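PDB 2QZ9: aspartate-semialdehyde dehydrogenase from Vibrio cholerae, which catalyses the NADPH-dependent reductive dephosphorylation of L-aspartyl-4-phosphate to L-aspartate semialdehyde, a step in the biosynthesis of lysine and methionine. Local coordinates for residues C131-M136 against M214-E219; E150-T155 against P227-N232; E246-E251 against L309-D314. One frame throughout, in Å; residues are numbered along the deposited sequence.

All three contacts are mostly buried, yet they differ in chemistry. Interaction 1 joins two helices through side chains, a methionine cluster at one end and polar groups at the other, and it carries the nucleophile Cys131. Interactions 2 and 3 are held by backbone hydrogen bonds within one mixed sheet, parallel in 150-155 with 227-232 and antiparallel in 246-251 with 309-314. Strands 149-158 and 244-252 are neighbours there, so the two pairings lie side by side in the same sheet. Interaction 2 involves an outermost strand of this sheet within the chain and has exposed Glu150 at its end. Met136 of interaction 1 packs on Ile152 and Val154 of interaction 2 and on Glu246 of interaction 3.

Interaction 1: residues C131-M136 against M214-E219; sequences CSTIQM and MKMVWE
Met216 and Met136 meet through a shared kind of bend, each chain running extended to its sulfur before it folds: the Met216 chi3 of 72° turns its CE to within 3.8 Å of Met136 SD, and the similar bend in Met136 (76°) brings its CE alongside the same methyl. Earlier along its length Met216 passes Ser132, whose CB lies 3.9 Å from the Met216 SD. Thr133 stands between the helices where their CA atoms come nearest, its CA 5.4 Å from CA of Met216. Its hydroxyl and methyl branches divide the work. OG1 reaches over the neighbouring backbone, 3.5 Å from the Met216 CA, while CG2 leans on CB of Glu219 at 3.8 Å. The polar ends find partners just beyond the contact: Thr133 OG1 is hydrogen-bonded to Asn130, and Glu219 OE1 accepts from the Asn130 backbone N. Glu219 OE2 forms a salt bridge with Arg100, predicted to bind phosphate, so this carboxylate is fixed at both oxygens and may help to orient that arginine. The axes of the two helical segments cross at -49° and approach to 9.2 Å. Cys131, which forms the acyl-thioester intermediate, starts the first helix but points away from the second. Helices 131-147 and 211-224 lie together on the sheet, with Met136 packed on strands 149-158 and 244-252 and Met216 on strand 149-158.

Interaction 2: residues E150-T155 against P227-N232; sequences ERINVT and PSIMVN
Arg151 lies beside Met230 in a parallel pairing, and its chain can be followed from the backbone outward. CB sits 4.1 Å from the Met230 CB, and CG stays against that same atom as the two side chains cross at about a right angle. With CG anti to the backbone N (chi1 176°), the chain then runs extended to NE and carries the guanidinium alongside Asn232. NE is hydrogen-bonded to Ser302 of the second subunit, NH2 forms a salt bridge with Asp300 of that subunit, and NH1 bridges to Glu251 of its own chain and to Glu251 of the second subunit, so each nitrogen is held and the group's rotation is fixed. Asn153 OD1 lies 3.2 Å above the plane of the Arg151 guanidinium, toward its rim. The face of the sheet bearing Arg151 and Asn153 thus meets the second subunit at the dimer interface. On the other face, Ile152 CD1 touches Ile229 CG2 at 4.1 Å. Four backbone hydrogen bonds join the strands: Met230 N to Glu150 O, Ile152 N to Met230 O (2.7 Å), Asn232 N to Ile152 O (2.7 Å) and Val154 N to Asn232 O, the longest at 3.1 Å. A classic beta bulge sets Glu150 and Arg151 together opposite Glu251 on strand 244-252. Strand 149-158 lies between 230-234 and 244-252, with helices 131-147 and 211-224 packed against the face bearing Ile152 and Val231.

Interaction 3: residues E246-E251 against L309-D314; sequences EAVHVE and LWVVAD
Val248 packs against both Leu309 and Val311: its CB lies 3.9 Å from CD2 of Leu309, and its CG2 is 4.0 Å from CG2 of Val311. The Leu309 chi1 of 57° places CG between the backbone N and the carbonyl carbon and turns the side chain toward Val248, where CD2 comes 3.6 Å from Val248 O. Next along this face, Glu246 slants past Val311, with the carboxylate OE1 4.0 Å from the valine CB. On the other face Trp310 brings the benzo part of its indole obliquely to the partner strand, CE3 3.6 Å from Glu246 O, while NE1 is hydrogen-bonded to the Pro280 carbonyl. Backbone bonds run through both hydrogen-bonded pairs. Glu246 and Val311 exchange two, from Glu246 N to Val311 O (2.7 Å, bent at 141°) and from Val311 N to Glu246 O. Val248 and Leu309 exchange another two; Ala247 faces Trp310 as the non-hydrogen-bonded pair between them. The Glu246 side chain, buried against Ser132 and Gln135 of helix 131-147, lies about 6 Å from that of His244, the predicted proton acceptor, at the nearest atoms. This twisted antiparallel pairing is part of the mixed sheet of the dimerisation domain of aspartate-semialdehyde dehydrogenases.

Interaction 1: residues C131-M136 against M214-E219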
loop_
_atom_site.group_PDB
_atom_site.type_symbol
_atom_site.label_atom_id
_atom_site.label_comp_id
_atom_site.label_asym_id
_atom_site.label_seq_id
_atom_site.Cartn_x
_atom_site.Cartn_y
_atom_site.Cartn_z
ATOM N N CYS A 131 -9.645 13.543 -3.804
ATOM C CA CYS A 131 -8.316 13.458 -4.411
ATOM C C CYS A 131 -7.993 12.129 -5.089
ATOM O O CYS A 131 -7.529 12.128 -6.225
ATOM C CB CYS A 131 -7.210 13.851 -3.433
ATOM S SG CYS A 131 -7.426 13.337 -1.725
ATOM N N SER A 132 -8.248 11.020 -4.394
ATOM C CA SER A 132 -7.952 9.664 -4.863
ATOM C C SER A 132 -8.679 9.332 -6.155
ATOM O O SER A 132 -8.119 8.708 -7.056
ATOM C CB SER A 132 -8.378 8.652 -3.812
ATOM O OG SER A 132 -7.737 8.921 -2.585
ATOM N N THR A 133 -9.936 9.749 -6.225
ATOM C CA THR A 133 -10.758 9.578 -7.403
ATOM C C THR A 133 -10.215 10.402 -8.585
ATOM O O THR A 133 -9.996 9.852 -9.672
ATOM C CB THR A 133 -12.243 9.925 -7.081
ATOM O OG1 THR A 133 -12.685 9.092 -5.999
ATOM C CG2 THR A 133 -13.137 9.670 -8.295
ATOM N N ILE A 134 -9.979 11.698 -8.370
ATOM C CA ILE A 134 -9.387 12.567 -9.417
ATOM C C ILE A 134 -8.198 11.904 -10.122
ATOM O O ILE A 134 -8.211 11.745 -11.334
ATOM C CB ILE A 134 -8.944 13.958 -8.873
ATOM C CG1 ILE A 134 -10.154 14.835 -8.528
ATOM C CG2 ILE A 134 -8.069 14.704 -9.898
ATOM C CD1 ILE A 134 -9.806 16.033 -7.638
ATOM N N GLN A 135 -7.179 11.518 -9.368
ATOM C CA GLN A 135 -5.951 10.988 -9.984
ATOM C C GLN A 135 -6.144 9.651 -10.666
ATOM O O GLN A 135 -5.500 9.378 -11.680
ATOM C CB GLN A 135 -4.798 10.910 -8.977
ATOM C CG GLN A 135 -4.952 9.877 -7.856
ATOM C CD GLN A 135 -3.791 9.911 -6.884
ATOM O OE1 GLN A 135 -3.675 10.838 -6.088
ATOM N NE2 GLN A 135 -2.920 8.895 -6.942
ATOM N N MET A 136 -7.012 8.812 -10.106
ATOM C CA MET A 136 -7.305 7.512 -10.700
ATOM C C MET A 136 -8.047 7.688 -12.029
ATOM O O MET A 136 -7.745 7.003 -13.001
ATOM C CB MET A 136 -8.138 6.639 -9.750
ATOM C CG MET A 136 -8.482 5.276 -10.329
ATOM S SD MET A 136 -9.326 4.205 -9.172
ATOM C CE MET A 136 -10.999 4.878 -9.147
ATOM N N MET A 214 -15.941 3.887 -0.129
ATOM C CA MET A 214 -17.252 4.114 -0.738
ATOM C C MET A 214 -17.321 5.355 -1.628
ATOM O O MET A 214 -18.051 5.350 -2.612
ATOM C CB MET A 214 -18.384 4.071 0.304
ATOM C CG MET A 214 -18.742 2.637 0.763
ATOM S SD MET A 214 -18.713 1.408 -0.585
ATOM C CE MET A 214 -20.154 1.948 -1.532
ATOM N N LYS A 215 -16.526 6.384 -1.328
ATOM C CA LYS A 215 -16.405 7.556 -2.217
ATOM C C LYS A 215 -15.729 7.279 -3.549
ATOM O O LYS A 215 -16.160 7.795 -4.585
ATOM C CB LYS A 215 -15.655 8.707 -1.531
ATOM C CG LYS A 215 -16.440 9.386 -0.423
ATOM C CD LYS A 215 -15.608 10.494 0.188
ATOM C CE LYS A 215 -16.274 11.071 1.415
ATOM N NZ LYS A 215 -15.191 11.486 2.372
ATOM N N MET A 216 -14.654 6.492 -3.548
ATOM C CA MET A 216 -14.051 6.122 -4.826
ATOM C C MET A 216 -15.057 5.371 -5.708
ATOM O O MET A 216 -15.097 5.582 -6.909
ATOM C CB MET A 216 -12.760 5.331 -4.641
ATOM C CG MET A 216 -11.667 6.101 -3.893
ATOM S SD MET A 216 -10.118 5.185 -3.834
ATOM C CE MET A 216 -9.555 5.311 -5.538
ATOM N N VAL A 217 -15.863 4.494 -5.105
ATOM C CA VAL A 217 -16.957 3.815 -5.812
ATOM C C VAL A 217 -17.965 4.802 -6.420
ATOM O O VAL A 217 -18.092 4.891 -7.639
ATOM C CB VAL A 217 -17.686 2.814 -4.882
ATOM C CG1 VAL A 217 -18.919 2.220 -5.571
ATOM C CG2 VAL A 217 -16.729 1.723 -4.441
ATOM N N TRP A 218 -18.651 5.561 -5.570
ATOM C CA TRP A 218 -19.734 6.427 -6.022
ATOM C C TRP A 218 -19.259 7.545 -6.935
ATOM O O TRP A 218 -19.887 7.835 -7.949
ATOM C CB TRP A 218 -20.457 7.063 -4.842
ATOM C CG TRP A 218 -21.122 6.135 -3.891
ATOM C CD1 TRP A 218 -21.802 4.973 -4.181
ATOM C CD2 TRP A 218 -21.230 6.324 -2.478
ATOM N NE1 TRP A 218 -22.296 4.422 -3.019
ATOM C CE2 TRP A 218 -21.961 5.236 -1.964
ATOM C CE3 TRP A 218 -20.768 7.315 -1.592
ATOM C CZ2 TRP A 218 -22.237 5.100 -0.601
ATOM C CZ3 TRP A 218 -21.042 7.180 -0.235
ATOM C CH2 TRP A 218 -21.769 6.077 0.244
ATOM N N GLU A 219 -18.152 8.182 -6.583
ATOM C CA GLU A 219 -17.668 9.280 -7.418
ATOM C C GLU A 219 -17.177 8.793 -8.765
ATOM O O GLU A 219 -17.351 9.486 -9.770
ATOM C CB GLU A 219 -16.609 10.100 -6.700
ATOM C CG GLU A 219 -17.116 10.725 -5.422
ATOM C CD GLU A 219 -16.087 11.612 -4.769
ATOM O OE1 GLU A 219 -15.231 12.164 -5.484
ATOM O OE2 GLU A 219 -16.128 11.757 -3.535
#

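Interaction 2: residues E150-T155 against P227-N232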
loop_
_atom_site.group_PDB
_atom_site.type_symbol
_atom_site.label_atom_id
_atom_site.label_comp_id
_atom_site.label_asym_id
_atom_site.label_seq_id
_atom_site.Cartn_x
_atom_site.Cartn_y
_atom_site.Cartn_z
ATOM N N GLU A 150 -14.622 -2.589 -17.103
ATOM C CA GLU A 150 -15.683 -3.341 -16.430
ATOM C C GLU A 150 -15.503 -3.304 -14.912
ATOM O O GLU A 150 -16.476 -3.116 -14.179
ATOM C CB GLU A 150 -15.731 -4.804 -16.924
ATOM C CG GLU A 150 -16.826 -5.646 -16.268
ATOM C CD GLU A 150 -16.730 -7.125 -16.614
ATOM O OE1 GLU A 150 -16.724 -7.465 -17.823
ATOM O OE2 GLU A 150 -16.676 -7.951 -15.671
ATOM N N ARG A 151 -14.266 -3.483 -14.447
ATOM C CA ARG A 151 -13.991 -3.593 -13.006
ATOM C C ARG A 151 -12.630 -2.993 -12.611
ATOM O O ARG A 151 -11.619 -3.208 -13.303
ATOM C CB ARG A 151 -14.114 -5.066 -12.586
ATOM C CG ARG A 151 -13.785 -5.390 -11.151
ATOM C CD ARG A 151 -14.422 -6.716 -10.747
ATOM N NE ARG A 151 -14.135 -7.040 -9.351
ATOM C CZ ARG A 151 -13.219 -7.918 -8.956
ATOM N NH1 ARG A 151 -12.494 -8.578 -9.853
ATOM N NH2 ARG A 151 -13.033 -8.145 -7.654
ATOM N N ILE A 152 -12.621 -2.230 -11.513
ATOM C CA ILE A 152 -11.390 -1.659 -10.940
ATOM C C ILE A 152 -11.108 -2.194 -9.519
ATOM O O ILE A 152 -11.894 -1.964 -8.609
ATOM C CB ILE A 152 -11.435 -0.103 -10.875
ATOM C CG1 ILE A 152 -11.813 0.502 -12.234
ATOM C CG2 ILE A 152 -10.091 0.476 -10.412
ATOM C CD1 ILE A 152 -12.321 1.972 -12.155
ATOM N N ASN A 153 -10.004 -2.933 -9.357
ATOM C CA ASN A 153 -9.408 -3.186 -8.043
ATOM C C ASN A 153 -8.356 -2.117 -7.766
ATOM O O ASN A 153 -7.455 -1.921 -8.561
ATOM C CB ASN A 153 -8.755 -4.569 -7.987
ATOM C CG ASN A 153 -9.752 -5.685 -7.731
ATOM O OD1 ASN A 153 -10.031 -6.496 -8.614
ATOM N ND2 ASN A 153 -10.295 -5.729 -6.532
ATOM N N VAL A 154 -8.478 -1.415 -6.652
ATOM C CA VAL A 154 -7.544 -0.338 -6.332
ATOM C C VAL A 154 -7.215 -0.338 -4.834
ATOM O O VAL A 154 -8.098 -0.487 -3.997
ATOM C CB VAL A 154 -8.110 1.039 -6.787
ATOM C CG1 VAL A 154 -9.450 1.318 -6.115
ATOM C CG2 VAL A 154 -7.112 2.168 -6.556
ATOM N N THR A 155 -5.936 -0.235 -4.505
ATOM C CA THR A 155 -5.517 -0.070 -3.122
ATOM C C THR A 155 -4.650 1.171 -3.081
ATOM O O THR A 155 -3.901 1.443 -4.017
ATOM C CB THR A 155 -4.752 -1.296 -2.556
ATOM O OG1 THR A 155 -3.446 -1.379 -3.160
ATOM C CG2 THR A 155 -5.524 -2.592 -2.829
ATOM N N PRO A 227 -23.215 3.351 -14.140
ATOM C CA PRO A 227 -23.543 2.548 -12.961
ATOM C C PRO A 227 -23.096 1.079 -13.089
ATOM O O PRO A 227 -23.396 0.265 -12.214
ATOM C CB PRO A 227 -25.073 2.638 -12.907
ATOM C CG PRO A 227 -25.476 2.757 -14.355
ATOM C CD PRO A 227 -24.401 3.611 -14.985
ATOM N N SER A 228 -22.397 0.746 -14.172
ATOM C CA SER A 228 -21.943 -0.627 -14.391
ATOM C C SER A 228 -20.418 -0.828 -14.270
ATOM O O SER A 228 -19.936 -1.951 -14.426
ATOM C CB SER A 228 -22.441 -1.136 -15.743
ATOM O OG SER A 228 -21.774 -0.451 -16.782
ATOM N N ILE A 229 -19.660 0.245 -14.018
ATOM C CA ILE A 229 -18.228 0.089 -13.685
ATOM C C ILE A 229 -18.190 -0.362 -12.249
ATOM O O ILE A 229 -18.726 0.305 -11.360
ATOM C CB ILE A 229 -17.406 1.391 -13.714
ATOM C CG1 ILE A 229 -17.968 2.397 -14.696
ATOM C CG2 ILE A 229 -15.895 1.121 -13.950
ATOM C CD1 ILE A 229 -18.012 3.755 -14.082
ATOM N N MET A 230 -17.562 -1.503 -12.033
ATOM C CA MET A 230 -17.403 -2.038 -10.704
ATOM C C MET A 230 -16.108 -1.502 -10.105
ATOM O O MET A 230 -15.092 -1.448 -10.775
ATOM C CB MET A 230 -17.441 -3.563 -10.761
ATOM C CG MET A 230 -18.807 -4.140 -11.248
ATOM S SD MET A 230 -20.215 -3.691 -10.204
ATOM C CE MET A 230 -20.894 -2.262 -11.034
ATOM N N VAL A 231 -16.168 -1.058 -8.857
ATOM C CA VAL A 231 -15.001 -0.459 -8.206
ATOM C C VAL A 231 -14.820 -1.124 -6.850
ATOM O O VAL A 231 -15.740 -1.135 -6.037
ATOM C CB VAL A 231 -15.121 1.097 -8.051
ATOM C CG1 VAL A 231 -13.819 1.701 -7.524
ATOM C CG2 VAL A 231 -15.520 1.750 -9.374
ATOM N N ASN A 232 -13.627 -1.667 -6.615
ATOM C CA ASN A 232 -13.335 -2.412 -5.383
ATOM C C ASN A 232 -12.092 -1.840 -4.694
ATOM O O ASN A 232 -10.975 -2.242 -5.003
ATOM C CB ASN A 232 -13.145 -3.888 -5.731
ATOM C CG ASN A 232 -12.976 -4.772 -4.517
ATOM O OD1 ASN A 232 -12.435 -5.875 -4.629
ATOM N ND2 ASN A 232 -13.437 -4.308 -3.353
#

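Interaction 3: residues E246-E251 against L309-D314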
loop_
_atom_site.group_PDB
_atom_site.type_symbol
_atom_site.label_atom_id
_atom_site.label_comp_id
_atom_site.label_asym_id
_atom_site.label_seq_id
_atom_site.Cartn_x
_atom_site.Cartn_y
_atom_site.Cartn_z
ATOM N N GLU A 246 -1.563 5.090 -5.794
ATOM C CA GLU A 246 -2.557 4.033 -5.937
ATOM C C GLU A 246 -2.029 2.918 -6.814
ATOM O O GLU A 246 -1.430 3.138 -7.858
ATOM C CB GLU A 246 -3.847 4.560 -6.566
ATOM C CG GLU A 246 -4.592 5.576 -5.724
ATOM C CD GLU A 246 -5.531 6.443 -6.540
ATOM O OE1 GLU A 246 -5.464 6.442 -7.794
ATOM O OE2 GLU A 246 -6.345 7.136 -5.911
ATOM N N ALA A 247 -2.293 1.710 -6.367
ATOM C CA ALA A 247 -2.088 0.539 -7.171
ATOM C C ALA A 247 -3.412 0.183 -7.851
ATOM O O ALA A 247 -4.373 -0.204 -7.179
ATOM C CB ALA A 247 -1.657 -0.572 -6.252
ATOM N N VAL A 248 -3.470 0.334 -9.173
ATOM C CA VAL A 248 -4.726 0.163 -9.919
ATOM C C VAL A 248 -4.643 -1.059 -10.837
ATOM O O VAL A 248 -3.766 -1.142 -11.696
ATOM C CB VAL A 248 -5.096 1.449 -10.735
ATOM C CG1 VAL A 248 -6.537 1.385 -11.239
ATOM C CG2 VAL A 248 -4.909 2.717 -9.888
ATOM N N HIS A 249 -5.551 -2.014 -10.626
ATOM C CA HIS A 249 -5.602 -3.248 -11.409
ATOM C C HIS A 249 -6.965 -3.283 -12.135
ATOM O O HIS A 249 -8.010 -3.584 -11.530
ATOM C CB HIS A 249 -5.469 -4.486 -10.497
ATOM C CG HIS A 249 -4.160 -4.596 -9.759
ATOM N ND1 HIS A 249 -3.879 -5.653 -8.915
ATOM C CD2 HIS A 249 -3.057 -3.805 -9.747
ATOM C CE1 HIS A 249 -2.663 -5.510 -8.419
ATOM N NE2 HIS A 249 -2.146 -4.394 -8.903
ATOM N N VAL A 250 -6.970 -2.960 -13.420
ATOM C CA VAL A 250 -8.251 -2.818 -14.125
ATOM C C VAL A 250 -8.532 -3.943 -15.115
ATOM O O VAL A 250 -7.613 -4.526 -15.713
ATOM C CB VAL A 250 -8.412 -1.434 -14.820
ATOM C CG1 VAL A 250 -8.386 -0.331 -13.797
ATOM C CG2 VAL A 250 -7.335 -1.200 -15.852
ATOM N N GLU A 251 -9.812 -4.250 -15.266
ATOM C CA GLU A 251 -10.259 -5.210 -16.248
ATOM C C GLU A 251 -11.008 -4.423 -17.305
ATOM O O GLU A 251 -12.020 -3.791 -17.008
ATOM C CB GLU A 251 -11.154 -6.255 -15.603
ATOM C CG GLU A 251 -10.459 -7.060 -14.496
ATOM C CD GLU A 251 -11.427 -7.706 -13.524
ATOM O OE1 GLU A 251 -12.539 -8.099 -13.944
ATOM O OE2 GLU A 251 -11.072 -7.820 -12.330
ATOM N N LEU A 309 -1.416 -0.604 -13.225
ATOM C CA LEU A 309 -0.647 0.642 -13.210
ATOM C C LEU A 309 -0.451 1.177 -11.794
ATOM O O LEU A 309 -1.093 0.709 -10.855
ATOM C CB LEU A 309 -1.269 1.695 -14.151
ATOM C CG LEU A 309 -2.702 2.216 -14.076
ATOM C CD1 LEU A 309 -2.813 3.395 -15.073
ATOM C CD2 LEU A 309 -3.765 1.160 -14.417
ATOM N N TRP A 310 0.456 2.138 -11.662
ATOM C CA TRP A 310 0.758 2.794 -10.386
ATOM C C TRP A 310 0.477 4.274 -10.605
ATOM O O TRP A 310 0.963 4.853 -11.560
ATOM C CB TRP A 310 2.227 2.540 -10.007
ATOM C CG TRP A 310 2.795 3.257 -8.770
ATOM C CD1 TRP A 310 3.697 4.302 -8.778
ATOM C CD2 TRP A 310 2.566 2.945 -7.381
ATOM N NE1 TRP A 310 4.011 4.667 -7.494
ATOM C CE2 TRP A 310 3.350 3.850 -6.617
ATOM C CE3 TRP A 310 1.769 2.000 -6.708
ATOM C CZ2 TRP A 310 3.340 3.860 -5.219
ATOM C CZ3 TRP A 310 1.771 2.001 -5.325
ATOM C CH2 TRP A 310 2.563 2.924 -4.588
ATOM N N VAL A 311 -0.333 4.878 -9.744
ATOM C CA VAL A 311 -0.792 6.256 -9.980
ATOM C C VAL A 311 -0.425 7.165 -8.797
ATOM O O VAL A 311 -0.696 6.842 -7.648
ATOM C CB VAL A 311 -2.316 6.314 -10.325
ATOM C CG1 VAL A 311 -2.769 7.733 -10.571
ATOM C CG2 VAL A 311 -2.607 5.473 -11.573
ATOM N N VAL A 312 0.227 8.286 -9.093
ATOM C CA VAL A 312 0.660 9.204 -8.046
ATOM C C VAL A 312 0.227 10.634 -8.382
ATOM O O VAL A 312 0.280 11.039 -9.546
ATOM C CB VAL A 312 2.201 9.134 -7.825
ATOM C CG1 VAL A 312 2.631 10.048 -6.695
ATOM C CG2 VAL A 312 2.627 7.697 -7.481
ATOM N N ALA A 313 -0.204 11.382 -7.356
ATOM C CA ALA A 313 -0.465 12.826 -7.509
ATOM C C ALA A 313 -0.269 13.580 -6.195
ATOM O O ALA A 313 -0.265 12.975 -5.125
ATOM C CB ALA A 313 -1.868 13.084 -8.070
ATOM N N ASP A 314 -0.068 14.894 -6.295
ATOM C CA ASP A 314 -0.075 15.769 -5.130
ATOM C C ASP A 314 -1.542 16.031 -4.813
ATOM O O ASP A 314 -2.261 16.637 -5.608
ATOM C CB ASP A 314 0.676 17.077 -5.412
ATOM C CG ASP A 314 0.782 17.988 -4.183
ATOM O OD1 ASP A 314 1.784 18.733 -4.067
ATOM O OD2 ASP A 314 -0.118 17.978 -3.321
#